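Local coordinates for adhesion and penetration protein autotransporter (Haemophilus influenzae, PDB 3SYJ), which promotes bacterial adherence to and invasion of host cells, self-associates in bacterial aggregation, and is probably also a serine protease, at residues V71-D79 against R323-S331; N118-T126 against Q358-E366. All blocks are in the same frame, centred on the assembly; numbering follows the deposited sequence.

Contact 1 (V71-D79 against R323-S331)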
loop_
_atom_site.group_PDB
_atom_site.type_symbol
_atom_site.label_atom_id
_atom_site.label_comp_id
_atom_site.label_asym_id
_atom_site.label_seq_id
_atom_site.Cartn_x
_atom_site.Cartn_y
_atom_site.Cartn_z
ATOM N N VAL A 71 16.537 14.314 -70.813
ATOM C CA VAL A 71 17.123 14.772 -72.074
ATOM C C VAL A 71 16.404 14.140 -73.275
ATOM O O VAL A 71 15.951 12.993 -73.211
ATOM C CB VAL A 71 18.670 14.494 -72.165
ATOM C CG1 VAL A 71 19.455 15.412 -71.227
ATOM C CG2 VAL A 71 18.990 13.028 -71.889
ATOM N N ALA A 72 16.300 14.897 -74.364
ATOM C CA ALA A 72 15.685 14.395 -75.591
ATOM C C ALA A 72 16.389 13.160 -76.142
ATOM O O ALA A 72 15.743 12.276 -76.710
ATOM C CB ALA A 72 15.640 15.486 -76.652
ATOM N N HIS A 73 17.710 13.088 -75.987
ATOM C CA HIS A 73 18.449 11.989 -76.598
ATOM C C HIS A 73 18.165 10.646 -75.929
ATOM O O HIS A 73 18.520 9.593 -76.453
ATOM C CB HIS A 73 19.956 12.299 -76.761
ATOM C CG HIS A 73 20.798 11.999 -75.557
ATOM N ND1 HIS A 73 21.401 12.988 -74.807
ATOM C CD2 HIS A 73 21.182 10.823 -75.004
ATOM C CE1 HIS A 73 22.101 12.435 -73.832
ATOM N NE2 HIS A 73 21.980 11.123 -73.925
ATOM N N ASN A 74 17.498 10.682 -74.782
ATOM C CA ASN A 74 16.963 9.457 -74.203
ATOM C C ASN A 74 15.730 9.076 -75.000
ATOM O O ASN A 74 14.596 9.335 -74.579
ATOM C CB ASN A 74 16.601 9.653 -72.731
ATOM C CG ASN A 74 17.816 9.622 -71.822
ATOM O OD1 ASN A 74 18.831 9.010 -72.148
ATOM N ND2 ASN A 74 17.714 10.278 -70.674
ATOM N N VAL A 75 15.958 8.460 -76.156
ATOM C CA VAL A 75 14.911 8.276 -77.154
ATOM C C VAL A 75 14.191 6.940 -77.051
ATOM O O VAL A 75 13.257 6.685 -77.806
ATOM C CB VAL A 75 15.482 8.411 -78.590
ATOM C CG1 VAL A 75 16.039 9.800 -78.811
ATOM C CG2 VAL A 75 16.550 7.355 -78.834
ATOM N N GLY A 76 14.613 6.095 -76.118
ATOM C CA GLY A 76 14.087 4.743 -76.039
ATOM C C GLY A 76 13.021 4.436 -74.992
ATOM O O GLY A 76 12.118 3.631 -75.248
ATOM N N TYR A 77 13.117 5.048 -73.815
ATOM C CA TYR A 77 12.215 4.690 -72.719
ATOM C C TYR A 77 10.808 5.197 -72.995
ATOM O O TYR A 77 10.636 6.250 -73.581
ATOM C CB TYR A 77 12.742 5.182 -71.363
ATOM C CG TYR A 77 12.572 6.656 -71.083
ATOM C CD1 TYR A 77 11.933 7.089 -69.922
ATOM C CD2 TYR A 77 13.074 7.622 -71.953
ATOM C CE1 TYR A 77 11.786 8.442 -69.643
ATOM C CE2 TYR A 77 12.933 8.981 -71.682
ATOM C CZ TYR A 77 12.284 9.386 -70.525
ATOM O OH TYR A 77 12.124 10.729 -70.239
ATOM N N THR A 78 9.803 4.434 -72.583
ATOM C CA THR A 78 8.415 4.777 -72.886
ATOM C C THR A 78 7.572 4.928 -71.627
ATOM O O THR A 78 6.380 5.210 -71.707
ATOM C CB THR A 78 7.769 3.699 -73.763
ATOM O OG1 THR A 78 7.906 2.426 -73.118
ATOM C CG2 THR A 78 8.453 3.643 -75.107
ATOM N N ASP A 79 8.190 4.734 -70.468
ATOM C CA ASP A 79 7.471 4.791 -69.201
ATOM C C ASP A 79 8.420 4.952 -68.024
ATOM O O ASP A 79 9.631 4.757 -68.157
ATOM C CB ASP A 79 6.612 3.535 -69.022
ATOM C CG ASP A 79 7.384 2.257 -69.270
ATOM O OD1 ASP A 79 8.455 2.080 -68.656
ATOM O OD2 ASP A 79 6.918 1.424 -70.076
ATOM N N ARG A 323 20.354 14.258 -84.421
ATOM C CA ARG A 323 21.207 13.484 -83.528
ATOM C C ARG A 323 20.332 12.673 -82.584
ATOM O O ARG A 323 20.638 11.524 -82.268
ATOM C CB ARG A 323 22.135 14.408 -82.735
ATOM C CG ARG A 323 23.020 15.290 -83.602
ATOM C CD ARG A 323 23.582 16.470 -82.810
ATOM N NE ARG A 323 24.504 16.040 -81.765
ATOM C CZ ARG A 323 24.951 16.839 -80.799
ATOM N NH1 ARG A 323 24.551 18.108 -80.744
ATOM N NH2 ARG A 323 25.791 16.374 -79.879
ATOM N N TYR A 324 19.226 13.276 -82.159
ATOM C CA TYR A 324 18.325 12.655 -81.199
ATOM C C TYR A 324 17.195 11.883 -81.865
ATOM O O TYR A 324 16.088 11.797 -81.334
ATOM C CB TYR A 324 17.770 13.708 -80.248
ATOM C CG TYR A 324 18.836 14.646 -79.758
ATOM C CD1 TYR A 324 20.103 14.177 -79.451
ATOM C CD2 TYR A 324 18.583 15.998 -79.602
ATOM C CE1 TYR A 324 21.090 15.036 -79.006
ATOM C CE2 TYR A 324 19.562 16.859 -79.156
ATOM C CZ TYR A 324 20.810 16.376 -78.862
ATOM O OH TYR A 324 21.781 17.244 -78.418
ATOM N N ASP A 325 17.478 11.316 -83.031
ATOM C CA ASP A 325 16.502 10.487 -83.710
ATOM C C ASP A 325 16.484 9.129 -83.022
ATOM O O ASP A 325 17.375 8.815 -82.239
ATOM C CB ASP A 325 16.837 10.359 -85.197
ATOM C CG ASP A 325 15.650 9.899 -86.024
ATOM O OD1 ASP A 325 14.611 9.567 -85.423
ATOM O OD2 ASP A 325 15.750 9.872 -87.271
ATOM N N GLY A 326 15.458 8.336 -83.304
ATOM C CA GLY A 326 15.270 7.059 -82.642
ATOM C C GLY A 326 13.783 6.802 -82.486
ATOM O O GLY A 326 12.967 7.608 -82.939
ATOM N N PRO A 327 13.380 5.778 -81.743
ATOM C CA PRO A 327 11.969 5.455 -81.565
ATOM C C PRO A 327 11.049 6.593 -81.097
ATOM O O PRO A 327 10.037 6.804 -81.693
ATOM C CB PRO A 327 12.008 4.319 -80.578
ATOM C CG PRO A 327 13.290 3.769 -80.726
ATOM C CD PRO A 327 14.209 4.846 -81.003
ATOM N N ASN A 328 11.424 7.348 -80.087
ATOM C CA ASN A 328 10.656 8.536 -79.727
ATOM C C ASN A 328 9.142 8.328 -79.604
ATOM O O ASN A 328 8.355 9.122 -80.036
ATOM C CB ASN A 328 10.927 9.655 -80.691
ATOM C CG ASN A 328 12.227 10.290 -80.466
ATOM O OD1 ASN A 328 12.353 11.108 -79.613
ATOM N ND2 ASN A 328 13.206 9.937 -81.256
ATOM N N ILE A 329 8.781 7.235 -78.997
ATOM C CA ILE A 329 7.426 6.812 -78.953
ATOM C C ILE A 329 6.534 7.710 -78.111
ATOM O O ILE A 329 6.874 8.054 -77.020
ATOM C CB ILE A 329 7.357 5.400 -78.487
ATOM C CG1 ILE A 329 7.824 4.484 -79.609
ATOM C CG2 ILE A 329 5.988 5.088 -78.065
ATOM C CD1 ILE A 329 8.384 3.232 -79.153
ATOM N N TYR A 330 5.386 8.085 -78.645
ATOM C CA TYR A 330 4.343 8.730 -77.852
ATOM C C TYR A 330 2.958 8.166 -78.144
ATOM O O TYR A 330 2.842 7.234 -78.898
ATOM C CB TYR A 330 4.403 10.242 -77.978
ATOM C CG TYR A 330 3.700 10.801 -79.141
ATOM C CD1 TYR A 330 2.719 11.738 -78.992
ATOM C CD2 TYR A 330 4.016 10.404 -80.414
ATOM C CE1 TYR A 330 2.092 12.244 -80.069
ATOM C CE2 TYR A 330 3.393 10.900 -81.461
ATOM C CZ TYR A 330 2.431 11.820 -81.296
ATOM O OH TYR A 330 1.827 12.325 -82.367
ATOM N N SER A 331 1.918 8.713 -77.510
ATOM C CA SER A 331 0.576 8.175 -77.675
ATOM C C SER A 331 -0.387 9.252 -78.159
ATOM O O SER A 331 -1.002 9.951 -77.356
ATOM C CB SER A 331 0.083 7.592 -76.355
ATOM O OG SER A 331 -1.161 6.934 -76.530
HETATM O O HOH W 1 13.063 11.444 -76.948
#
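Val75 points from the 71-79 loop toward the backbone of 323-331. Its CB stands 3.8 Å from Asn328 ND2. From there CG1, anti to the carbonyl carbon (chi1 -62°), presses on Tyr324 O at 3.2 Å, while CG2 lies 3.8 Å from Asp325 O and close to Gly326 CA. A short branched side chain suits this place, since both methyls find a partner, and Gly326 suits its own because it has no side chain, both against CG2 and at its backbone angles (phi 146°). Val75 O accepts a hydrogen bond from Asn328 N, 3.0 Å long and in the carbonyl plane. Asn328 also ties its own loop, its ND2 donating to Gly326 O at 2.9 Å from above that carbonyl's plane.

The 71-79 loop belongs to the S6 protease domain, of chymotrypsin-like clan PA. Its His73, hydrogen-bonded through ND1 to Asp115 and lying beside Ser218, is probably the histidine of a Ser-His-Asp catalytic triad. Tyr324 packs against His73, its CD1 3.3 Å from His73 CB, so the aromatic ring meets the base of the side chain while the imidazole leads away. Ala72 CB touches the same ring at CD2. Farther along, Thr78 CG2 rests 4.0 Å from Ile329 CB.

Contact 2 (N118-T126 against Q358-E366)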
loop_
_atom_site.group_PDB
_atom_site.type_symbol
_atom_site.label_atom_id
_atom_site.label_comp_id
_atom_site.label_asym_id
_atom_site.label_seq_id
_atom_site.Cartn_x
_atom_site.Cartn_y
_atom_site.Cartn_z
ATOM N N ASN A 118 10.126 17.332 -71.901
ATOM C CA ASN A 118 9.214 17.333 -70.755
ATOM C C ASN A 118 8.037 16.381 -70.961
ATOM O O ASN A 118 6.915 16.824 -71.200
ATOM C CB ASN A 118 8.667 18.738 -70.523
ATOM C CG ASN A 118 9.395 19.475 -69.425
ATOM O OD1 ASN A 118 9.529 18.971 -68.310
ATOM N ND2 ASN A 118 9.851 20.684 -69.723
ATOM N N PRO A 119 8.290 15.067 -70.872
ATOM C CA PRO A 119 7.269 14.051 -71.144
ATOM C C PRO A 119 6.024 14.190 -70.275
ATOM O O PRO A 119 6.108 14.522 -69.089
ATOM C CB PRO A 119 7.985 12.738 -70.822
ATOM C CG PRO A 119 9.428 13.038 -71.003
ATOM C CD PRO A 119 9.600 14.471 -70.572
ATOM N N ARG A 120 4.871 13.939 -70.889
ATOM C CA ARG A 120 3.590 13.881 -70.199
ATOM C C ARG A 120 3.250 12.405 -69.980
ATOM O O ARG A 120 3.431 11.585 -70.881
ATOM C CB ARG A 120 2.516 14.562 -71.055
ATOM C CG ARG A 120 1.131 14.649 -70.440
ATOM C CD ARG A 120 0.113 15.139 -71.465
ATOM N NE ARG A 120 -1.121 15.599 -70.834
ATOM C CZ ARG A 120 -2.310 15.627 -71.434
ATOM N NH1 ARG A 120 -2.438 15.219 -72.690
ATOM N NH2 ARG A 120 -3.376 16.058 -70.774
ATOM N N LEU A 121 2.786 12.075 -68.778
ATOM C CA LEU A 121 2.443 10.701 -68.411
ATOM C C LEU A 121 0.943 10.477 -68.552
ATOM O O LEU A 121 0.177 11.427 -68.574
ATOM C CB LEU A 121 2.876 10.428 -66.973
ATOM C CG LEU A 121 4.354 10.710 -66.709
ATOM C CD1 LEU A 121 4.698 10.489 -65.238
ATOM C CD2 LEU A 121 5.217 9.845 -67.603
ATOM N N HIS A 122 0.520 9.223 -68.648
ATOM C CA HIS A 122 -0.886 8.942 -68.899
ATOM C C HIS A 122 -1.748 9.007 -67.636
ATOM O O HIS A 122 -2.970 9.106 -67.732
ATOM C CB HIS A 122 -1.076 7.621 -69.668
ATOM C CG HIS A 122 -1.059 6.392 -68.810
ATOM N ND1 HIS A 122 -0.009 6.077 -67.974
ATOM C CD2 HIS A 122 -1.952 5.379 -68.691
ATOM C CE1 HIS A 122 -0.265 4.935 -67.362
ATOM N NE2 HIS A 122 -1.439 4.492 -67.777
ATOM N N LYS A 123 -1.110 8.983 -66.466
ATOM C CA LYS A 123 -1.827 9.078 -65.194
ATOM C C LYS A 123 -1.174 10.070 -64.238
ATOM O O LYS A 123 0.036 10.282 -64.303
ATOM C CB LYS A 123 -1.877 7.715 -64.513
ATOM C CG LYS A 123 -2.748 6.684 -65.209
ATOM C CD LYS A 123 -4.224 6.955 -65.012
ATOM C CE LYS A 123 -5.053 5.844 -65.646
ATOM N NZ LYS A 123 -6.515 6.005 -65.379
ATOM N N PHE A 124 -1.968 10.669 -63.349
ATOM C CA PHE A 124 -1.414 11.461 -62.247
ATOM C C PHE A 124 -0.588 10.533 -61.367
ATOM O O PHE A 124 -1.039 9.439 -61.034
ATOM C CB PHE A 124 -2.508 12.085 -61.380
ATOM C CG PHE A 124 -3.264 13.205 -62.039
ATOM C CD1 PHE A 124 -2.868 13.710 -63.262
ATOM C CD2 PHE A 124 -4.365 13.774 -61.405
ATOM C CE1 PHE A 124 -3.574 14.753 -63.854
ATOM C CE2 PHE A 124 -5.067 14.820 -61.991
ATOM C CZ PHE A 124 -4.674 15.308 -63.215
ATOM N N VAL A 125 0.614 10.963 -60.984
ATOM C CA VAL A 125 1.460 10.150 -60.115
ATOM C C VAL A 125 1.061 10.327 -58.656
ATOM O O VAL A 125 0.982 11.446 -58.164
ATOM C CB VAL A 125 2.960 10.488 -60.290
ATOM C CG1 VAL A 125 3.804 9.744 -59.243
ATOM C CG2 VAL A 125 3.424 10.173 -61.713
ATOM N N THR A 126 0.817 9.219 -57.965
ATOM C CA THR A 126 0.306 9.266 -56.597
ATOM C C THR A 126 1.377 8.996 -55.534
ATOM O O THR A 126 1.216 9.373 -54.376
ATOM C CB THR A 126 -0.803 8.221 -56.402
ATOM O OG1 THR A 126 -0.305 6.929 -56.780
ATOM C CG2 THR A 126 -2.045 8.572 -57.251
ATOM N N GLN A 358 -11.112 10.497 -71.176
ATOM C CA GLN A 358 -10.296 11.666 -71.263
ATOM C C GLN A 358 -8.850 11.399 -71.738
ATOM O O GLN A 358 -8.114 12.291 -72.010
ATOM C CB GLN A 358 -10.332 12.340 -69.905
ATOM C CG GLN A 358 -10.688 13.788 -69.923
ATOM C CD GLN A 358 -10.827 14.406 -68.560
ATOM O OE1 GLN A 358 -11.243 13.782 -67.633
ATOM N NE2 GLN A 358 -10.487 15.622 -68.465
ATOM N N GLY A 359 -8.482 10.146 -71.841
ATOM C CA GLY A 359 -7.137 9.788 -72.162
ATOM C C GLY A 359 -6.155 10.248 -71.123
ATOM O O GLY A 359 -6.234 9.833 -70.006
ATOM N N ALA A 360 -5.248 11.133 -71.504
ATOM C CA ALA A 360 -4.256 11.633 -70.547
ATOM C C ALA A 360 -4.725 12.902 -69.837
ATOM O O ALA A 360 -4.039 13.429 -68.951
ATOM C CB ALA A 360 -2.923 11.879 -71.235
ATOM N N GLY A 361 -5.891 13.399 -70.238
ATOM C CA GLY A 361 -6.492 14.533 -69.562
ATOM C C GLY A 361 -7.005 14.094 -68.201
ATOM O O GLY A 361 -7.500 12.973 -68.049
ATOM N N GLY A 362 -6.877 14.974 -67.212
ATOM C CA GLY A 362 -7.347 14.695 -65.865
ATOM C C GLY A 362 -8.377 15.704 -65.395
ATOM O O GLY A 362 -8.810 16.565 -66.168
ATOM N N LEU A 363 -8.768 15.600 -64.126
ATOM C CA LEU A 363 -9.764 16.501 -63.544
ATOM C C LEU A 363 -9.269 17.210 -62.281
ATOM O O LEU A 363 -8.791 16.577 -61.341
ATOM C CB LEU A 363 -11.037 15.729 -63.199
ATOM C CG LEU A 363 -11.826 15.019 -64.296
ATOM C CD1 LEU A 363 -12.748 14.006 -63.651
ATOM C CD2 LEU A 363 -12.612 16.032 -65.114
ATOM N N TYR A 364 -9.398 18.531 -62.265
ATOM C CA TYR A 364 -9.138 19.320 -61.065
ATOM C C TYR A 364 -10.445 19.887 -60.541
ATOM O O TYR A 364 -11.236 20.442 -61.307
ATOM C CB TYR A 364 -8.167 20.467 -61.366
ATOM C CG TYR A 364 -6.729 20.028 -61.538
ATOM C CD1 TYR A 364 -6.325 19.335 -62.669
ATOM C CD2 TYR A 364 -5.778 20.310 -60.571
ATOM C CE1 TYR A 364 -5.007 18.928 -62.831
ATOM C CE2 TYR A 364 -4.462 19.910 -60.723
ATOM C CZ TYR A 364 -4.084 19.218 -61.855
ATOM O OH TYR A 364 -2.775 18.822 -62.009
ATOM N N PHE A 365 -10.683 19.738 -59.243
ATOM C CA PHE A 365 -11.870 20.323 -58.631
ATOM C C PHE A 365 -11.483 21.315 -57.541
ATOM O O PHE A 365 -10.743 20.978 -56.614
ATOM C CB PHE A 365 -12.806 19.241 -58.081
ATOM C CG PHE A 365 -13.459 18.394 -59.149
ATOM C CD1 PHE A 365 -14.615 18.824 -59.788
ATOM C CD2 PHE A 365 -12.917 17.167 -59.513
ATOM C CE1 PHE A 365 -15.223 18.045 -60.772
ATOM C CE2 PHE A 365 -13.519 16.384 -60.497
ATOM C CZ PHE A 365 -14.678 16.827 -61.125
ATOM N N GLU A 366 -11.965 22.547 -57.675
ATOM C CA GLU A 366 -11.794 23.560 -56.636
ATOM C C GLU A 366 -13.173 23.958 -56.101
ATOM O O GLU A 366 -13.941 24.617 -56.790
ATOM C CB GLU A 366 -11.048 24.772 -57.194
ATOM C CG GLU A 366 -11.147 26.020 -56.349
ATOM C CD GLU A 366 -9.999 26.170 -55.374
ATOM O OE1 GLU A 366 -8.869 26.455 -55.834
ATOM O OE2 GLU A 366 -10.230 26.022 -54.150
HETATM O O HOH W 2 -5.247 7.822 -68.588
#
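Arg120, in a strand of the protease domain, lies over Ala360 in a turn of the beta-helix, the parallel-stranded solenoid that forms the stalk of the Hap passenger. The turn, type II' from Gln358 to Gly361, is closed by Gly361 N bonding to Gln358 O, and Gly359 suits its positive phi.

No hydrogen bond crosses directly between the segments; Arg120 makes van der Waals contact and a water bridges two carbonyls. Arg120 CG lies anti to the backbone N (chi1 -177°) and the chain runs extended to NE, which carries the guanidinium out to the turn. There one face of the group receives Ala360 CB, 3.7 Å from NH1. Ala360 O also sits over a face, 3.3 Å from NH2, but the angle is too poor for a hydrogen bond; the group is held by other partners, NH1 bonding to Asn335 OD1. A small methyl suits this site because the flat cation can come down close upon it. One water donates to both His122 O and Gly359 O, at 2.8 and 2.7 Å, and so joins two carbonyls that could not bond to each other.

Apolar packing is the work of Phe124. Its CZ lies 3.8 Å from Gly362 CA; Gly362, with no side chain, lets the ring end come this close to the backbone. Leu363 O lies at the ring's edge, near its plane. The Tyr364 ring meets Phe124 obliquely, the planes at 61° and the centroids 5.6 Å apart, and the nearest atoms are Phe124 CZ and Tyr364 CE1, at 3.7 Å.

Overall arrangement
From the N terminus the chain first builds the protease domain, passing through 71-79 and then 118-126, before it enters the beta-helix. Soon after leaving the protease domain it returns to 71-79 through 323-331, closing a loop of 243 intervening residues in contact 1, and then to 118-126 through 358-366, closing one of 231 in contact 2. The segments alternate, so the two loops cross, and their centres lie 20 Å apart. Contact 1 ties the loop bearing the probable catalytic histidine to the region around strand 329-330; contact 2 ties strand 120-121 and the residues after it to the turn leading into strand 363-366. Tyr77 OH against Pro119 CG, at 3.6 Å, joins the two.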